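Local coordinates for protein bacteriocin (Pseudomonas syringae pv. tomato, PDB 4FZL) that is a colicin M-like bacteriocin that degrades the cell-wall precursor lipid II, probably killing target bacteria, and binds a calcium ion, at residues 15-18 with 24-27; 48-53 with 97-102; 86-91 with 101-106; 112-117 with 163-168. All coordinates share one frame; numbering follows the deposited sequence.

Contact 1 of 4, residues 15-18 with 24-27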
# COMPACT_ATOMS: atom_id res chain seq x y z
N ASP A 15 0.92 18.08 -11.80
CA ASP A 15 0.55 17.32 -13.01
C ASP A 15 1.45 16.08 -13.14
O ASP A 15 1.02 14.98 -13.58
CB ASP A 15 0.66 18.22 -14.23
CG ASP A 15 -0.57 19.13 -14.47
OD1 ASP A 15 -1.63 18.99 -13.78
OD2 ASP A 15 -0.43 20.05 -15.30
N LEU A 16 2.71 16.22 -12.79
CA LEU A 16 3.66 15.11 -12.86
C LEU A 16 3.52 14.15 -11.68
O LEU A 16 3.54 12.93 -11.90
CB LEU A 16 5.10 15.66 -12.89
CG LEU A 16 5.55 16.30 -14.22
CD1 LEU A 16 6.90 16.99 -14.06
CD2 LEU A 16 5.55 15.26 -15.41
N TYR A 17 3.44 14.62 -10.40
CA TYR A 17 3.41 13.70 -9.29
C TYR A 17 2.09 12.97 -9.22
O TYR A 17 2.06 11.84 -8.85
CB TYR A 17 3.62 14.48 -8.00
CG TYR A 17 5.00 14.97 -7.72
CD1 TYR A 17 6.09 14.17 -8.04
CD2 TYR A 17 5.23 16.12 -7.02
CE1 TYR A 17 7.37 14.51 -7.66
CE2 TYR A 17 6.53 16.45 -6.63
CZ TYR A 17 7.59 15.62 -6.94
OH TYR A 17 8.88 15.95 -6.54
N CYS A 18 0.98 13.59 -9.58
CA CYS A 18 -0.33 12.93 -9.55
C CYS A 18 -0.60 12.30 -10.93
O CYS A 18 -1.56 12.64 -11.65
CB CYS A 18 -1.47 13.91 -9.18
SG CYS A 18 -1.25 14.44 -7.46
N ALA A 24 9.46 8.80 -11.49
CA ALA A 24 10.58 9.41 -12.26
C ALA A 24 10.80 10.89 -11.77
O ALA A 24 11.92 11.39 -11.68
CB ALA A 24 10.29 9.42 -13.74
N THR A 25 9.71 11.59 -11.58
CA THR A 25 9.76 13.02 -11.18
C THR A 25 10.33 13.15 -9.76
O THR A 25 11.16 14.06 -9.49
CB THR A 25 8.34 13.68 -11.26
OG1 THR A 25 7.81 13.50 -12.56
CG2 THR A 25 8.37 15.17 -10.94
N PHE A 26 9.94 12.23 -8.85
CA PHE A 26 10.47 12.27 -7.54
C PHE A 26 11.96 11.86 -7.48
O PHE A 26 12.77 12.49 -6.74
CB PHE A 26 9.64 11.39 -6.63
CG PHE A 26 10.11 11.46 -5.23
CD1 PHE A 26 9.82 12.62 -4.51
CD2 PHE A 26 10.79 10.42 -4.60
CE1 PHE A 26 10.22 12.67 -3.19
CE2 PHE A 26 11.19 10.52 -3.30
CZ PHE A 26 10.92 11.64 -2.59
N GLN A 27 12.35 10.87 -8.29
CA GLN A 27 13.74 10.53 -8.39
C GLN A 27 14.56 11.74 -8.85
O GLN A 27 15.62 11.99 -8.40
CB GLN A 27 13.92 9.37 -9.41
CG GLN A 27 13.44 8.05 -8.89
CD GLN A 27 13.39 6.93 -9.93
OE1 GLN A 27 13.52 5.70 -9.58
NE2 GLN A 27 13.11 7.28 -11.09

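Contact 2 of 4, residues 48-53 with 97-102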
# COMPACT_ATOMS: atom_id res chain seq x y z
N ALA A 48 0.39 12.44 3.05
CA ALA A 48 -0.84 13.11 3.46
C ALA A 48 -1.97 12.97 2.41
O ALA A 48 -3.17 12.84 2.79
CB ALA A 48 -0.54 14.59 3.76
N ALA A 49 -1.59 13.09 1.13
CA ALA A 49 -2.58 13.04 0.09
C ALA A 49 -3.16 11.60 0.02
O ALA A 49 -4.35 11.38 -0.17
CB ALA A 49 -1.93 13.45 -1.24
N ASP A 50 -2.28 10.60 0.15
CA ASP A 50 -2.75 9.23 0.19
C ASP A 50 -3.69 8.99 1.35
O ASP A 50 -4.69 8.29 1.21
CB ASP A 50 -1.58 8.26 0.35
CG ASP A 50 -1.97 6.82 0.26
OD1 ASP A 50 -2.25 6.33 -0.86
OD2 ASP A 50 -1.98 6.14 1.27
N GLN A 51 -3.34 9.49 2.53
CA GLN A 51 -4.22 9.40 3.66
C GLN A 51 -5.64 9.99 3.35
O GLN A 51 -6.67 9.41 3.70
CB GLN A 51 -3.54 10.08 4.88
CG GLN A 51 -4.28 10.07 6.21
CD GLN A 51 -4.28 8.77 6.89
OE1 GLN A 51 -3.30 8.07 6.80
NE2 GLN A 51 -5.35 8.43 7.57
N ARG A 52 -5.65 11.17 2.75
CA ARG A 52 -6.90 11.74 2.38
C ARG A 52 -7.67 10.92 1.30
O ARG A 52 -8.91 10.84 1.39
CB ARG A 52 -6.79 13.20 1.89
CG ARG A 52 -6.32 14.18 2.95
CD ARG A 52 -6.53 15.58 2.43
NE ARG A 52 -6.01 16.59 3.34
CZ ARG A 52 -6.29 17.90 3.22
NH1 ARG A 52 -7.06 18.35 2.24
NH2 ARG A 52 -5.76 18.76 4.08
N GLU A 53 -6.96 10.36 0.32
CA GLU A 53 -7.61 9.45 -0.62
C GLU A 53 -8.21 8.22 0.14
O GLU A 53 -9.33 7.79 -0.22
CB GLU A 53 -6.66 9.01 -1.72
CG GLU A 53 -7.32 8.26 -2.84
CD GLU A 53 -6.37 7.89 -3.99
OE1 GLU A 53 -6.83 7.83 -5.16
OE2 GLU A 53 -5.18 7.70 -3.73
N PRO A 97 2.60 3.45 -2.24
CA PRO A 97 3.97 2.98 -1.88
C PRO A 97 4.80 4.13 -1.29
O PRO A 97 5.70 3.91 -0.51
CB PRO A 97 4.57 2.49 -3.20
CG PRO A 97 3.51 2.64 -4.20
CD PRO A 97 2.23 3.12 -3.62
N PHE A 98 4.53 5.38 -1.72
CA PHE A 98 5.24 6.52 -1.14
C PHE A 98 4.83 6.76 0.30
O PHE A 98 5.61 7.21 1.14
CB PHE A 98 5.00 7.77 -1.95
CG PHE A 98 5.64 7.72 -3.31
CD1 PHE A 98 6.97 7.98 -3.49
CD2 PHE A 98 4.88 7.36 -4.42
CE1 PHE A 98 7.54 7.93 -4.80
CE2 PHE A 98 5.44 7.29 -5.70
CZ PHE A 98 6.79 7.55 -5.87
N HIS A 99 3.56 6.53 0.57
CA HIS A 99 3.07 6.67 1.95
C HIS A 99 3.77 5.64 2.85
O HIS A 99 4.22 5.98 3.94
CB HIS A 99 1.48 6.51 1.93
CG HIS A 99 0.83 6.80 3.24
ND1 HIS A 99 -0.52 6.84 3.37
CD2 HIS A 99 1.35 7.18 4.46
CE1 HIS A 99 -0.86 7.19 4.62
NE2 HIS A 99 0.26 7.42 5.30
N ALA A 100 3.88 4.40 2.39
CA ALA A 100 4.58 3.36 3.14
C ALA A 100 6.05 3.74 3.29
O ALA A 100 6.69 3.42 4.35
CB ALA A 100 4.38 2.00 2.50
N LEU A 101 6.64 4.27 2.22
CA LEU A 101 8.05 4.68 2.29
C LEU A 101 8.26 5.79 3.38
O LEU A 101 9.14 5.76 4.26
CB LEU A 101 8.54 5.20 0.92
CG LEU A 101 9.94 5.80 0.86
CD1 LEU A 101 10.86 4.61 1.02
CD2 LEU A 101 10.07 6.40 -0.53
N ALA A 102 7.41 6.81 3.26
CA ALA A 102 7.35 7.90 4.25
C ALA A 102 7.22 7.35 5.70
O ALA A 102 7.90 7.83 6.61
CB ALA A 102 6.22 8.90 3.94

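Contact 3 of 4, residues 86-91 with 101-106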
# COMPACT_ATOMS: atom_id res chain seq x y z
N GLY A 86 -1.12 9.93 14.49
CA GLY A 86 -2.15 8.90 14.72
C GLY A 86 -2.28 7.71 13.78
O GLY A 86 -1.32 6.99 13.50
N ASN A 87 -3.51 7.43 13.37
CA ASN A 87 -3.78 6.20 12.69
C ASN A 87 -3.58 6.36 11.16
O ASN A 87 -4.44 6.84 10.46
CB ASN A 87 -5.22 5.72 13.01
CG ASN A 87 -5.38 5.10 14.41
OD1 ASN A 87 -4.55 5.30 15.32
ND2 ASN A 87 -6.47 4.34 14.59
N HIS A 88 -2.44 5.93 10.63
CA HIS A 88 -2.22 6.02 9.19
C HIS A 88 -2.90 4.90 8.48
O HIS A 88 -2.90 3.76 8.92
CB HIS A 88 -0.71 5.97 8.85
CG HIS A 88 -0.04 7.29 9.07
ND1 HIS A 88 0.18 8.18 8.06
CD2 HIS A 88 0.41 7.88 10.25
CE1 HIS A 88 0.76 9.28 8.58
NE2 HIS A 88 0.87 9.12 9.93
N VAL A 89 -3.42 5.21 7.32
CA VAL A 89 -4.17 4.30 6.51
C VAL A 89 -3.69 4.49 5.07
O VAL A 89 -3.72 5.59 4.52
CB VAL A 89 -5.69 4.60 6.57
CG1 VAL A 89 -6.45 3.57 5.71
CG2 VAL A 89 -6.18 4.57 8.04
N LEU A 90 -3.42 3.39 4.43
CA LEU A 90 -3.06 3.31 3.03
C LEU A 90 -4.30 3.17 2.11
O LEU A 90 -5.16 2.35 2.29
CB LEU A 90 -2.12 2.16 2.73
CG LEU A 90 -0.79 2.12 3.50
CD1 LEU A 90 0.10 0.86 3.36
CD2 LEU A 90 0.03 3.37 3.16
N SER A 91 -4.36 4.03 1.12
CA SER A 91 -5.45 4.00 0.25
C SER A 91 -5.54 2.93 -0.84
O SER A 91 -6.63 2.69 -1.37
CB SER A 91 -5.54 5.38 -0.42
OG SER A 91 -4.76 5.50 -1.60
N LEU A 101 6.64 4.27 2.22
CA LEU A 101 8.05 4.68 2.29
C LEU A 101 8.26 5.79 3.38
O LEU A 101 9.14 5.76 4.26
CB LEU A 101 8.54 5.20 0.92
CG LEU A 101 9.94 5.80 0.86
CD1 LEU A 101 10.86 4.61 1.02
CD2 LEU A 101 10.07 6.40 -0.53
N ALA A 102 7.41 6.81 3.26
CA ALA A 102 7.35 7.90 4.25
C ALA A 102 7.22 7.35 5.70
O ALA A 102 7.90 7.83 6.61
CB ALA A 102 6.22 8.90 3.94
N HIS A 103 6.37 6.34 5.89
CA HIS A 103 6.07 5.85 7.18
C HIS A 103 7.32 5.21 7.77
O HIS A 103 7.55 5.27 8.96
CB HIS A 103 4.92 4.85 7.14
CG HIS A 103 4.35 4.59 8.48
ND1 HIS A 103 3.46 5.44 9.07
CD2 HIS A 103 4.58 3.55 9.40
CE1 HIS A 103 3.19 4.97 10.29
NE2 HIS A 103 3.84 3.79 10.46
N GLY A 104 8.15 4.56 6.95
CA GLY A 104 9.37 3.90 7.51
C GLY A 104 10.40 4.93 8.03
O GLY A 104 11.24 4.64 8.87
N MET A 105 10.34 6.15 7.49
CA MET A 105 11.29 7.19 7.89
C MET A 105 10.72 8.24 8.86
O MET A 105 11.49 8.96 9.50
CB MET A 105 11.81 7.91 6.65
CG MET A 105 12.82 7.11 5.83
SD MET A 105 12.81 7.87 4.21
CE MET A 105 12.02 9.37 4.77
N PHE A 106 9.40 8.35 8.93
CA PHE A 106 8.77 9.35 9.80
C PHE A 106 7.79 8.79 10.80
O PHE A 106 7.47 9.49 11.76
CB PHE A 106 8.02 10.40 8.97
CG PHE A 106 8.87 11.10 7.94
CD1 PHE A 106 10.04 11.72 8.34
CD2 PHE A 106 8.59 11.02 6.63
CE1 PHE A 106 10.88 12.33 7.43
CE2 PHE A 106 9.40 11.64 5.70
CZ PHE A 106 10.55 12.27 6.09

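Contact 4 of 4, residues 112-117 with 163-168. With CA (calcium ion), chain C.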
# COMPACT_ATOMS: atom_id res chain seq x y z
N LEU A 112 0.66 0.56 10.65
CA LEU A 112 -0.06 1.30 9.60
C LEU A 112 -1.18 0.29 9.22
O LEU A 112 -1.02 -0.96 9.36
CB LEU A 112 0.98 1.55 8.41
CG LEU A 112 0.81 1.97 7.01
CD1 LEU A 112 0.23 3.35 7.05
CD2 LEU A 112 2.10 2.11 6.24
N THR A 113 -2.30 0.80 8.74
CA THR A 113 -3.42 -0.01 8.27
C THR A 113 -3.54 0.02 6.78
O THR A 113 -3.47 1.11 6.21
CB THR A 113 -4.73 0.41 8.93
OG1 THR A 113 -4.56 0.29 10.35
CG2 THR A 113 -5.91 -0.41 8.42
N PHE A 114 -3.69 -1.13 6.14
CA PHE A 114 -3.91 -1.27 4.72
C PHE A 114 -5.20 -2.07 4.57
O PHE A 114 -5.17 -3.26 4.56
CB PHE A 114 -2.76 -1.98 4.00
CG PHE A 114 -2.71 -1.74 2.50
CD1 PHE A 114 -3.72 -1.19 1.77
CD2 PHE A 114 -1.61 -2.11 1.80
CE1 PHE A 114 -3.62 -0.98 0.42
CE2 PHE A 114 -1.51 -1.96 0.44
CZ PHE A 114 -2.54 -1.39 -0.25
N PRO A 115 -6.36 -1.39 4.58
CA PRO A 115 -7.63 -2.16 4.56
C PRO A 115 -7.64 -3.20 3.42
O PRO A 115 -7.24 -2.86 2.28
CB PRO A 115 -8.69 -1.08 4.38
CG PRO A 115 -8.01 0.14 5.01
CD PRO A 115 -6.58 0.07 4.61
N ILE A 116 -8.12 -4.40 3.70
CA ILE A 116 -7.98 -5.45 2.66
C ILE A 116 -8.61 -5.05 1.32
O ILE A 116 -8.13 -5.44 0.26
CB ILE A 116 -8.48 -6.82 3.24
CG1 ILE A 116 -7.96 -8.00 2.43
CG2 ILE A 116 -10.03 -6.87 3.32
CD1 ILE A 116 -8.15 -9.38 3.07
N GLN A 117 -9.74 -4.35 1.41
CA GLN A 117 -10.42 -3.94 0.22
C GLN A 117 -9.65 -2.90 -0.66
O GLN A 117 -9.91 -2.74 -1.82
CB GLN A 117 -11.84 -3.49 0.57
CG GLN A 117 -11.87 -2.18 1.29
CD GLN A 117 -11.85 -2.27 2.82
OE1 GLN A 117 -11.43 -3.27 3.38
NE2 GLN A 117 -12.34 -1.22 3.48
N LEU A 163 4.59 -3.37 -4.37
CA LEU A 163 5.72 -2.53 -3.95
C LEU A 163 5.72 -2.33 -2.46
O LEU A 163 6.80 -2.23 -1.83
CB LEU A 163 5.65 -1.19 -4.66
CG LEU A 163 5.98 -1.15 -6.14
CD1 LEU A 163 5.70 0.15 -6.86
CD2 LEU A 163 7.41 -1.69 -6.39
N THR A 164 4.53 -2.31 -1.88
CA THR A 164 4.37 -2.07 -0.46
C THR A 164 4.42 -3.39 0.34
O THR A 164 5.07 -3.43 1.39
CB THR A 164 3.01 -1.40 -0.20
OG1 THR A 164 2.97 -0.12 -0.90
CG2 THR A 164 2.76 -1.26 1.28
N LEU A 165 3.76 -4.43 -0.15
CA LEU A 165 3.54 -5.70 0.59
C LEU A 165 4.41 -6.90 0.18
O LEU A 165 4.63 -7.83 0.96
CB LEU A 165 2.09 -6.14 0.37
CG LEU A 165 1.05 -5.19 1.01
CD1 LEU A 165 -0.35 -5.65 0.65
CD2 LEU A 165 1.26 -5.06 2.54
N GLY A 166 4.84 -6.93 -1.09
CA GLY A 166 5.52 -8.09 -1.58
C GLY A 166 4.59 -9.32 -1.56
O GLY A 166 3.46 -9.29 -2.12
N ASN A 167 5.04 -10.42 -0.96
CA ASN A 167 4.15 -11.53 -0.69
C ASN A 167 3.44 -11.31 0.63
O ASN A 167 3.97 -10.66 1.47
CB ASN A 167 4.93 -12.85 -0.61
CG ASN A 167 5.63 -13.17 -1.90
OD1 ASN A 167 5.10 -12.91 -3.02
ND2 ASN A 167 6.83 -13.71 -1.80
N ILE A 168 2.23 -11.80 0.73
CA ILE A 168 1.51 -11.80 1.97
C ILE A 168 0.94 -13.19 2.17
O ILE A 168 1.06 -14.05 1.31
CB ILE A 168 0.39 -10.74 1.93
CG1 ILE A 168 -0.67 -10.96 0.86
CG2 ILE A 168 0.93 -9.32 1.84
CD1 ILE A 168 -1.83 -10.00 0.88
CA CA C . 5.33 -9.09 2.66
O HOH W 1 7.13 -9.76 1.09
O HOH W 2 6.52 -7.48 2.75

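Contact 1 of 4, residues 15-18 with 24-27
Tyr17, at the end of helix 14-17, lies across from Thr25 of helix 22-33, with 6.7 Å between their CA atoms. The two are consecutive helices joined by the short loop 18-21. Cys18 ends the first helix by leaving helical backbone angles. Thr25 meets both Leu16 and Tyr17. Its chi1 of -55° sets the hydroxyl beside its own backbone N and the methyl trans to that N. The methyl CG2 comes obliquely to the Tyr17 ring, 3.5 Å from CE1. Leu16 meets the hydroxyl, with Thr25 OG1 3.5 Å from Leu16 CB, and also touches the methyl. This is a van der Waals contact. The polar partner of Thr25 OG1 is Asn21 O, just before helix 22-33. Leu16 and Thr25 cross at about a right angle, and Leu16 is exposed. Tyr17 is buried and reaches past Thr25 to Phe26. Its ring also meets Phe46 of helix 37-54 edge-to-face, so the pair packs onto the next helix. No hydrogen bond joins the two segments. The Phe26 backbone N lies at the edge of the Tyr17 ring, in its plane, 3.6 Å from CE1. Further out, Tyr17 OH sits at the edge of the Phe26 ring, 4.0 Å from CD1.

Contact 2 of 4, residues 48-53 with 97-102
Asp50 and His99 meet nearly at right angles, the carboxylate plane turned 78° from the imidazole. They form a histidine-carboxylate hydrogen bond between helix 37-54 and helix 96-106, in the helical part of the protein. His99 ND1 donates to Asp50 OD2 at 2.7 Å, and the bond is close to straight at 168°. The oxygen lies in the ring plane of His99. The donor comes to the anti side of Asp50 OD2, 21° out of the carboxylate plane. Both side chains leave their helices with CG trans to the backbone N, which sends them across the gap toward each other. The other carboxylate oxygen, Asp50 OD1, is held by Ser91 OG and Thr96 OG1, so both ends of the buried acid have partners. His99 is gripped at its far side as well, where NE2 is hydrogen-bonded to His88 ND1. The ring is thereby fixed in rotation through both nitrogens. Gln51 adds a second contact at the ring edge. Its chain bends at chi2, and its amide stands steeply to the imidazole. Gln51 OE1, which is hydrogen-bonded to Val89 N, lies in the His99 ring plane, 3.4 Å from CE1.

Contact 3 of 4, residues 86-91 with 101-106
His88 and His103 touch ring to ring, and their torsions decide how. In His88, chi1 of -79° keeps CG beside the backbone N, and the imidazole presents one face to the helix. In His103, chi1 of -165° puts CG trans to the backbone N and carries the ring out from the helix toward the loop. Its edge then points at the face of His88. The centroids of the His88 and His103 rings are 5.2 Å apart, with the planes at 64°. This is a T-shaped (edge-to-face) pair that joins loop 71-95 to the last turns of helix 96-106. His103 ND1 sits over the rim of the His88 ring rather than its centre, 4.0 Å from CG. His103 CE1 is equally close, 4.0 Å from His88 CD2. The two rings share no hydrogen bond. His103 is instead held by Tyr83 OH at ND1 and by Ala110 O at NE2. Besides its bond to His99, His88 is hydrogen-bonded through NE2 to Pro84 O. The Tyr83 ring also stacks on His88. His88 was modelled in two conformers, and the geometry here belongs to one of them. One residue before His103, Ala102 O accepts from both Met105 N and Phe106 N, where helix 96-106 ends.

Contact 4 of 4, residues 112-117 with 163-168
The Phe114 ring meets Leu165 and Thr164 obliquely. Contact is made along one side of the ring, through CD2 and CE2. Leu165 CD1 lies 3.9 Å from Phe114 CE2 and about as close to CD2. Thr164 CG2 stands farther off the same side, 4.4 Å from Phe114 CE2. All three residues are buried. This apolar patch backs a calcium site built on a helix-to-strand turn, where helix 159-165 passes into strand 167-178. Phe114 follows strand 112-113, a short member of the mixed sheet that runs parallel to strand 224-227. Ile226 of that strand touches Phe114, Thr164 and Leu165, and so packs against both segments. Chi1 of -160° places CG of Phe114 trans to its backbone N and directs the ring toward the turn. Leu165 faces two ways: its side chain packs on Phe114, while its carbonyl oxygen binds the metal. Gly166, between the two carbonyl ligands, has a positive phi of 64°, which by itself favours glycine. Leu165 O is 2.2 Å from the calcium ion, and Asn167 O is 2.4 Å away. Asp195 adds both carboxylate oxygens, and waters also bind. One of these waters, 2.5 Å from the calcium ion, accepts a weak 3.0 Å hydrogen bond from Asn167 N.

In the fold
Contact 1 comes first along the chain and closes before contact 2 opens; contacts 2 and 3 both end on helix 96-106, and contact 4 follows them. Contact 1 also lies farthest from the calcium ion, its centre 23 Å from that of contact 4. It touches contact 2 where Phe26 packs on Phe98. Contacts 2 and 3 have centres only 6 Å apart. They share Leu101 and Ala102; the hydrogen bonds Asp50-Ser91 and His99-His88 link them. Contact 3 continues into contact 4 through backbone bonds between His88, Leu90 and Thr113. Thr164 also packs against Pro97 and Ala100, which joins contact 4 to contact 2. Touching residues thus connect the N-terminal helices to the mixed sheet and its calcium site.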